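Local coordinates for protein tannase (Lactobacillus plantarum, PDB 3WA7) that hydrolyses the galloyl ester bonds of tannins, as an esterase of the alpha/beta-hydrolase type, at residues I223-R228 with T340-A344; G416-D421 with W447-S452. One frame throughout, in Å; residues are numbered along the deposited sequence.

Contact 1 (I223-R228 with T340-A344)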
# COMPACT_ATOMS: atom_id res chain seq x y z
N ILE A 223 15.05 21.91 -0.67
CA ILE A 223 15.15 21.50 -2.06
C ILE A 223 13.92 22.13 -2.71
O ILE A 223 12.82 21.60 -2.61
CB ILE A 223 15.11 19.96 -2.18
CG1 ILE A 223 16.30 19.36 -1.41
CG2 ILE A 223 15.15 19.54 -3.64
CD1 ILE A 223 16.26 17.85 -1.27
N ASN A 224 14.13 23.26 -3.38
CA ASN A 224 13.03 24.01 -3.97
C ASN A 224 12.55 23.70 -5.39
O ASN A 224 11.59 24.30 -5.85
CB ASN A 224 13.32 25.50 -3.83
CG ASN A 224 13.57 25.90 -2.39
OD1 ASN A 224 12.85 25.46 -1.49
ND2 ASN A 224 14.58 26.73 -2.17
N ASP A 225 13.22 22.80 -6.08
CA ASP A 225 12.76 22.44 -7.41
C ASP A 225 12.18 21.04 -7.33
O ASP A 225 12.73 20.18 -6.65
CB ASP A 225 13.91 22.48 -8.43
CG ASP A 225 15.13 21.71 -7.97
OD1 ASP A 225 15.73 22.10 -6.95
OD2 ASP A 225 15.50 20.72 -8.64
N TRP A 226 11.04 20.82 -7.98
CA TRP A 226 10.43 19.50 -7.97
C TRP A 226 10.37 18.97 -9.39
O TRP A 226 10.33 19.73 -10.35
CB TRP A 226 9.03 19.54 -7.35
CG TRP A 226 8.11 20.60 -7.89
CD1 TRP A 226 7.97 21.88 -7.43
CD2 TRP A 226 7.19 20.46 -8.98
NE1 TRP A 226 7.02 22.55 -8.16
CE2 TRP A 226 6.53 21.70 -9.12
CE3 TRP A 226 6.87 19.41 -9.85
CZ2 TRP A 226 5.56 21.92 -10.11
CZ3 TRP A 226 5.90 19.63 -10.83
CH2 TRP A 226 5.26 20.88 -10.95
N HIS A 227 10.36 17.64 -9.52
CA HIS A 227 10.35 16.99 -10.82
C HIS A 227 9.49 15.73 -10.78
O HIS A 227 9.66 14.90 -9.90
CB HIS A 227 11.77 16.61 -11.22
CG HIS A 227 12.75 17.73 -11.11
ND1 HIS A 227 12.98 18.63 -12.13
CD2 HIS A 227 13.52 18.15 -10.07
CE1 HIS A 227 13.84 19.54 -11.73
NE2 HIS A 227 14.18 19.28 -10.48
N ARG A 228 8.58 15.60 -11.73
CA ARG A 228 7.73 14.41 -11.79
C ARG A 228 7.21 14.20 -13.21
O ARG A 228 7.56 14.95 -14.12
CB ARG A 228 6.54 14.56 -10.83
CG ARG A 228 5.56 15.66 -11.20
CD ARG A 228 4.66 16.03 -10.02
NE ARG A 228 3.81 14.93 -9.57
CZ ARG A 228 3.03 14.98 -8.50
NH1 ARG A 228 2.99 16.08 -7.76
NH2 ARG A 228 2.28 13.94 -8.16
N THR A 340 16.25 14.04 -5.73
CA THR A 340 15.28 15.06 -6.14
C THR A 340 13.89 14.96 -5.51
O THR A 340 13.40 13.87 -5.18
CB THR A 340 15.08 15.15 -7.69
OG1 THR A 340 14.27 14.07 -8.15
CG2 THR A 340 16.43 15.13 -8.41
N ARG A 341 13.27 16.12 -5.34
CA ARG A 341 11.93 16.24 -4.79
C ARG A 341 10.96 15.98 -5.93
O ARG A 341 11.17 16.44 -7.05
CB ARG A 341 11.72 17.66 -4.25
CG ARG A 341 10.27 18.02 -3.96
CD ARG A 341 10.09 19.52 -3.83
NE ARG A 341 10.49 20.04 -2.52
CZ ARG A 341 9.71 20.03 -1.44
NH1 ARG A 341 8.48 19.54 -1.51
NH2 ARG A 341 10.15 20.53 -0.29
N MSE A 342 9.89 15.24 -5.65
CA MSE A 342 8.90 14.92 -6.66
C MSE A 342 7.68 15.83 -6.59
O MSE A 342 7.29 16.44 -7.59
CB MSE A 342 8.44 13.47 -6.50
CG MSE A 342 7.41 13.03 -7.52
SE MSE A 342 6.64 11.33 -7.04
CE MSE A 342 4.96 11.50 -7.98
N LYS A 343 7.09 15.92 -5.40
CA LYS A 343 5.89 16.72 -5.19
C LYS A 343 6.12 18.10 -4.60
O LYS A 343 7.10 18.34 -3.90
CB LYS A 343 4.93 15.93 -4.29
CG LYS A 343 4.54 14.58 -4.87
CD LYS A 343 3.70 13.77 -3.89
CE LYS A 343 3.25 12.46 -4.52
NZ LYS A 343 2.41 11.66 -3.58
N ALA A 344 5.19 19.01 -4.89
CA ALA A 344 5.25 20.38 -4.39
C ALA A 344 4.73 20.44 -2.95
O ALA A 344 4.66 19.42 -2.27
CB ALA A 344 4.43 21.30 -5.29
O HOH W 1 14.61 18.35 -6.64

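Contact 2 (G416-D421 with W447-S452). With SO4 (sulfate ion), chain C.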
# COMPACT_ATOMS: atom_id res chain seq x y z
N GLY A 416 10.98 1.54 -1.98
CA GLY A 416 12.23 1.77 -2.70
C GLY A 416 13.04 2.96 -2.24
O GLY A 416 12.48 4.01 -1.92
N ALA A 417 14.36 2.81 -2.23
CA ALA A 417 15.25 3.89 -1.81
C ALA A 417 15.21 5.05 -2.80
O ALA A 417 15.73 6.13 -2.51
CB ALA A 417 16.68 3.37 -1.65
N ALA A 418 14.60 4.84 -3.96
CA ALA A 418 14.51 5.90 -4.97
C ALA A 418 13.05 6.34 -5.15
O ALA A 418 12.72 7.06 -6.10
CB ALA A 418 15.08 5.42 -6.30
N ASP A 419 12.19 5.90 -4.23
CA ASP A 419 10.77 6.23 -4.27
C ASP A 419 10.53 7.53 -3.49
O ASP A 419 10.70 7.57 -2.27
CB ASP A 419 9.97 5.09 -3.63
CG ASP A 419 8.47 5.30 -3.70
OD1 ASP A 419 8.03 6.46 -3.69
OD2 ASP A 419 7.73 4.29 -3.74
N ARG A 420 10.15 8.59 -4.21
CA ARG A 420 9.90 9.89 -3.59
C ARG A 420 8.42 10.27 -3.53
O ARG A 420 8.08 11.44 -3.34
CB ARG A 420 10.65 10.99 -4.37
CG ARG A 420 12.10 10.65 -4.64
CD ARG A 420 12.34 10.46 -6.12
NE ARG A 420 12.26 11.73 -6.84
CZ ARG A 420 11.38 12.00 -7.80
NH1 ARG A 420 10.48 11.09 -8.17
NH2 ARG A 420 11.40 13.19 -8.40
N ASP A 421 7.53 9.29 -3.68
CA ASP A 421 6.10 9.58 -3.64
C ASP A 421 5.64 9.97 -2.25
O ASP A 421 4.60 10.62 -2.08
CB ASP A 421 5.30 8.39 -4.18
CG ASP A 421 5.34 8.32 -5.69
OD1 ASP A 421 6.44 8.12 -6.25
OD2 ASP A 421 4.27 8.47 -6.33
N TRP A 447 17.63 -0.71 -2.53
CA TRP A 447 18.44 0.26 -3.26
C TRP A 447 17.98 0.58 -4.68
O TRP A 447 17.69 -0.31 -5.48
CB TRP A 447 19.90 -0.20 -3.32
CG TRP A 447 20.78 0.75 -4.07
CD1 TRP A 447 21.27 0.61 -5.34
CD2 TRP A 447 21.24 2.03 -3.61
NE1 TRP A 447 22.00 1.72 -5.70
CE2 TRP A 447 22.00 2.60 -4.65
CE3 TRP A 447 21.08 2.75 -2.42
CZ2 TRP A 447 22.60 3.86 -4.54
CZ3 TRP A 447 21.68 4.00 -2.30
CH2 TRP A 447 22.43 4.54 -3.36
N ASP A 448 17.93 1.88 -4.98
CA ASP A 448 17.57 2.39 -6.29
C ASP A 448 16.29 1.84 -6.90
O ASP A 448 16.16 1.76 -8.12
CB ASP A 448 18.75 2.19 -7.25
CG ASP A 448 18.66 3.07 -8.49
OD1 ASP A 448 18.09 4.17 -8.39
OD2 ASP A 448 19.19 2.66 -9.55
N ILE A 449 15.34 1.46 -6.05
CA ILE A 449 14.06 0.95 -6.52
C ILE A 449 13.10 2.13 -6.52
O ILE A 449 12.95 2.82 -5.52
CB ILE A 449 13.53 -0.16 -5.60
CG1 ILE A 449 14.37 -1.43 -5.79
CG2 ILE A 449 12.07 -0.46 -5.93
CD1 ILE A 449 14.30 -1.99 -7.19
N PRO A 450 12.45 2.38 -7.67
CA PRO A 450 11.50 3.49 -7.79
C PRO A 450 10.16 3.15 -7.16
O PRO A 450 10.02 2.12 -6.50
CB PRO A 450 11.39 3.67 -9.30
CG PRO A 450 11.43 2.25 -9.77
CD PRO A 450 12.57 1.66 -8.95
N HIS A 451 9.18 4.02 -7.37
CA HIS A 451 7.84 3.82 -6.86
C HIS A 451 7.26 2.64 -7.64
O HIS A 451 6.90 2.78 -8.80
CB HIS A 451 7.01 5.09 -7.10
CG HIS A 451 5.65 5.05 -6.49
ND1 HIS A 451 5.45 4.91 -5.13
CD2 HIS A 451 4.42 5.15 -7.04
CE1 HIS A 451 4.16 4.93 -4.88
NE2 HIS A 451 3.51 5.07 -6.02
N SER A 452 7.20 1.48 -6.99
CA SER A 452 6.70 0.28 -7.64
C SER A 452 6.54 -0.85 -6.62
O SER A 452 6.76 -0.64 -5.43
CB SER A 452 7.69 -0.17 -8.71
OG SER A 452 8.95 -0.44 -8.12
S SO4 C . 0.09 5.41 -7.90
O1 SO4 C . -0.23 4.39 -8.91
O2 SO4 C . 1.55 5.53 -7.77
O3 SO4 C . -0.45 6.71 -8.34
O4 SO4 C . -0.50 5.03 -6.61
O HOH W 2 8.83 1.94 -3.90

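Contact 1 (I223-R228 with T340-A344)
The Arg-341 side chain runs past that of Ile-223 in the opposite direction and gives its NE hydrogen to Ile-223 O at 2.8 Å. The carbonyl is met almost end-on, with a C=O...N angle of 171°, close to the guanidinium plane. A bend at chi3 (-80°) turns the guanidinium so that NH1, within the same plane, bonds Lys-343 O, which ties the side chain back to its own loop. NH2 forms a salt bridge with Glu-217, so three partners fix the rotation of the group. Further along, His-227 N donates to Arg-341 O at 2.9 Å, and Met-342 CA makes a CA-H...O contact with His-227 O. Water 1 joins Asp-225 O to Arg-341 N. The loop that leaves helix 332-339 is thus fastened at the start of strand 225-232, which pairs with strand 241-249 in a two-stranded antiparallel hairpin separate from the main alpha/beta-hydrolase sheet. On the Trp-226 indole, Ala-344 CB sits over one face, 4.2 Å from the centroid of the five-membered ring. The Arg-228 guanidinium has Lys-343 CG over a face, 3.6 Å from NH1, while its side chain crosses that of selenomethionine Met-342 at about a right angle; Met-342 O is buried without a polar partner in the model. Behind this shell, His-227 NE2 donates to Asp-225 OD2 at 2.7 Å, in the ring plane and on the anti lone pair. Tyr-216 OH bonds the backbone nitrogens of Met-342 and Lys-343.

Contact 2 (G416-D421 with W447-S452)
The His-451 imidazole has the Asp-421 carboxylate stacked on one face and the Asp-419 carboxylate at its edge. Asp-421 CG lies 3.3 Å above the ring, over its centre, with the two planes only 11° apart, and Asp-421 CB makes a CH-pi contact with the same face. Asp-419 stands almost upright to the ring, its carboxylate turned by 85°, and OD2 takes the ND1 hydrogen at 2.7 Å, near the ring plane but 29° out of the carboxylate plane on the syn side. At the other ring nitrogen, NE2 is hydrogen-bonded to Ser-163 OG and weakly to O2 of a sulfate ion, which itself also reaches Ser-163 OG and Gly-77 N. With Ser-163 on a GxSxG nucleophile elbow, this arrangement is consistent with the Ser-His-Asp catalytic triad of alpha/beta-hydrolases, the acid and the histidine coming from the loops after strands 410-414 and 440-444. Asp-419 is held in turn: with CG anti to the backbone N, its OD1 accepts from Asp-421 N at 2.9 Å, an Asx turn that ties the two acids together through the backbone. The type I turn Gly-416 to Asp-419 lies against the backbone of Ile-449, whose O accepts from Ala-418 N at 3.0 Å, the donor standing above the carbonyl plane. Gly-416 CA makes a CA-H...O contact with the same oxygen, Ile-449 O, at 3.1 Å. Ala-418 CB rests on this backbone too, and Ala-417 CB on Trp-447 CA. Water 2 accepts from Gly-416 N and donates to Pro-450 O and, at 2.6 Å, to Asp-419 OD2.

Overall arrangement
From the N terminus, the chain runs through most of the main sheet and helix 209-220 before 223-228 opens contact 1; 340-344 closes it after a 111-residue excursion of mixed helix, strand and loop that contains the hairpin partner 241-249. The chain then returns to the core, and contact 2 opens after strand 410-414 and closes after 440-444, a short connection of 25 residues that holds helix 425-436 and strand 440-444. The two loops follow in series, neither enclosing nor crossing the other, with centres about 14 Å apart. They meet where Arg-420 NH2 bonds His-227 O, Lys-343 NZ bonds Asp-421 O, and Met-342 packs on both Arg-420 and Asp-421, joining the hairpin region to the probable active-site loops.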